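Local coordinates for protein inorganic polyphosphate/ATP-glucomannokinase (Arthrobacter sp., PDB 1WOQ) that phosphorylates glucose and mannose, using inorganic polyphosphate or ATP as the phosphoryl donor, at residues 56-61 with 108-113. Residues are numbered along the deposited sequence; the frame is centred on the assembly and turned at random.
Sequences EAVALV and ALLTAR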
loop_
_atom_site.group_PDB
_atom_site.type_symbol
_atom_site.label_atom_id
_atom_site.label_comp_id
_atom_site.label_asym_id
_atom_site.label_seq_id
_atom_site.Cartn_x
_atom_site.Cartn_y
_atom_site.Cartn_z
ATOM N N GLU A 56 -1.861 14.409 -13.456
ATOM C CA GLU A 56 -1.130 14.388 -14.717
ATOM C C GLU A 56 -0.182 13.194 -14.790
ATOM O O GLU A 56 -0.093 12.530 -15.822
ATOM C CB GLU A 56 -0.340 15.686 -14.898
ATOM C CG GLU A 56 -1.205 16.905 -15.182
ATOM C CD GLU A 56 -2.111 16.711 -16.386
ATOM O OE1 GLU A 56 -1.609 16.265 -17.442
ATOM O OE2 GLU A 56 -3.324 17.008 -16.279
ATOM N N ALA A 57 0.519 12.917 -13.694
ATOM C CA ALA A 57 1.461 11.795 -13.649
ATOM C C ALA A 57 0.734 10.459 -13.817
ATOM O O ALA A 57 1.199 9.568 -14.531
ATOM C CB ALA A 57 2.234 11.808 -12.330
ATOM N N VAL A 58 -0.406 10.318 -13.151
ATOM C CA VAL A 58 -1.177 9.089 -13.263
ATOM C C VAL A 58 -1.632 8.905 -14.706
ATOM O O VAL A 58 -1.570 7.803 -15.252
ATOM C CB VAL A 58 -2.397 9.115 -12.319
ATOM C CG1 VAL A 58 -3.311 7.925 -12.599
ATOM C CG2 VAL A 58 -1.915 9.076 -10.874
ATOM N N ALA A 59 -2.074 9.992 -15.332
ATOM C CA ALA A 59 -2.517 9.932 -16.717
ATOM C C ALA A 59 -1.410 9.410 -17.628
ATOM O O ALA A 59 -1.666 8.606 -18.523
ATOM C CB ALA A 59 -2.972 11.307 -17.187
ATOM N N LEU A 60 -0.178 9.861 -17.399
ATOM C CA LEU A 60 0.941 9.414 -18.224
ATOM C C LEU A 60 1.206 7.924 -18.048
ATOM O O LEU A 60 1.469 7.222 -19.024
ATOM C CB LEU A 60 2.211 10.207 -17.892
ATOM C CG LEU A 60 2.196 11.680 -18.306
ATOM C CD1 LEU A 60 3.390 12.392 -17.706
ATOM C CD2 LEU A 60 2.207 11.786 -19.828
ATOM N N VAL A 61 1.143 7.436 -16.812
ATOM C CA VAL A 61 1.381 6.014 -16.576
ATOM C C VAL A 61 0.291 5.182 -17.250
ATOM O O VAL A 61 0.578 4.197 -17.933
ATOM C CB VAL A 61 1.413 5.672 -15.067
ATOM C CG1 VAL A 61 1.600 4.164 -14.879
ATOM C CG2 VAL A 61 2.550 6.425 -14.386
ATOM N N ALA A 108 -13.262 11.119 -8.524
ATOM C CA ALA A 108 -13.785 12.042 -9.532
ATOM C C ALA A 108 -12.634 12.710 -10.278
ATOM O O ALA A 108 -12.651 12.812 -11.504
ATOM C CB ALA A 108 -14.660 13.105 -8.866
ATOM N N LEU A 109 -11.644 13.172 -9.524
ATOM C CA LEU A 109 -10.473 13.830 -10.098
ATOM C C LEU A 109 -9.799 12.975 -11.168
ATOM O O LEU A 109 -9.541 13.437 -12.283
ATOM C CB LEU A 109 -9.448 14.125 -9.000
ATOM C CG LEU A 109 -8.095 14.687 -9.459
ATOM C CD1 LEU A 109 -8.259 16.159 -9.806
ATOM C CD2 LEU A 109 -7.052 14.512 -8.361
ATOM N N LEU A 110 -9.508 11.725 -10.825
ATOM C CA LEU A 110 -8.827 10.841 -11.758
ATOM C C LEU A 110 -9.718 10.313 -12.875
ATOM O O LEU A 110 -9.258 10.129 -14.003
ATOM C CB LEU A 110 -8.167 9.686 -10.993
ATOM C CG LEU A 110 -7.094 10.122 -9.983
ATOM C CD1 LEU A 110 -6.492 8.894 -9.295
ATOM C CD2 LEU A 110 -5.993 10.909 -10.697
ATOM N N THR A 111 -10.992 10.075 -12.580
ATOM C CA THR A 111 -11.900 9.585 -13.614
ATOM C C THR A 111 -12.030 10.649 -14.704
ATOM O O THR A 111 -12.030 10.335 -15.893
ATOM C CB THR A 111 -13.297 9.266 -13.034
ATOM O OG1 THR A 111 -13.186 8.197 -12.085
ATOM C CG2 THR A 111 -14.259 8.844 -14.145
ATOM N N ALA A 112 -12.121 11.908 -14.288
ATOM C CA ALA A 112 -12.250 13.023 -15.224
ATOM C C ALA A 112 -10.995 13.190 -16.072
ATOM O O ALA A 112 -11.076 13.442 -17.275
ATOM C CB ALA A 112 -12.533 14.310 -14.459
ATOM N N ARG A 113 -9.834 13.047 -15.444
ATOM C CA ARG A 113 -8.576 13.199 -16.164
ATOM C C ARG A 113 -8.259 12.033 -17.096
ATOM O O ARG A 113 -7.761 12.239 -18.206
ATOM C CB ARG A 113 -7.417 13.389 -15.181
ATOM C CG ARG A 113 -6.063 13.588 -15.872
ATOM C CD ARG A 113 -6.063 14.854 -16.729
ATOM N NE ARG A 113 -4.826 15.023 -17.495
ATOM C CZ ARG A 113 -4.526 14.350 -18.605
ATOM N NH1 ARG A 113 -5.368 13.452 -19.099
ATOM N NH2 ARG A 113 -3.373 14.574 -19.223
#
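The helical segments 56-61 and 108-113 cross at -49°, their axes 10.0 Å apart at closest approach, and the backbones come nearest where the CA atoms of A59 and R113 lie 6.9 Å apart. R113 spans the gap. Its CG stands anti to the backbone N (chi1 -179°), which sends the chain toward segment 56-61, and a bend at chi2 lays the guanidinium against that helix. There E56 receives it side-on with both carboxylate oxygens: R113 NE donates to E56 OE2 at 2.8 Å and R113 NH2 to E56 OE1 at 3.0 Å, each bond close to straight. Both oxygens lie near the guanidinium plane, but the carboxylate is turned 42° from that plane, so both donors arrive tilted from the carboxylate: NH2 meets OE1 on the syn side, somewhat out of the carboxylate plane, and NE reaches OE2 from above it. E56 starts out pointing away from segment 108-113 and its own chi2 bend brings the carboxylate back. The paired bonds fix the rotation of the guanidinium, and the methyl of A59 sits over the centre of one face, A59 CB 3.7 Å from R113 CZ. Helices 51-66 and 106-114 are neighbours on the mixed five-stranded sheet of one lobe of this ROK-family kinase, a member of the actin-like ATPase superfamily. Beneath the exposed salt bridge the contact becomes apolar and buried: V58 points at L110, with V58 CB 4.3 Å from L110 CD2, a looser approach than that of A59 to the guanidinium. Both also reach the sheet, V58 resting on I19 of strand 14-19 and L110 on V118 and V120 of the edge strand 118-122.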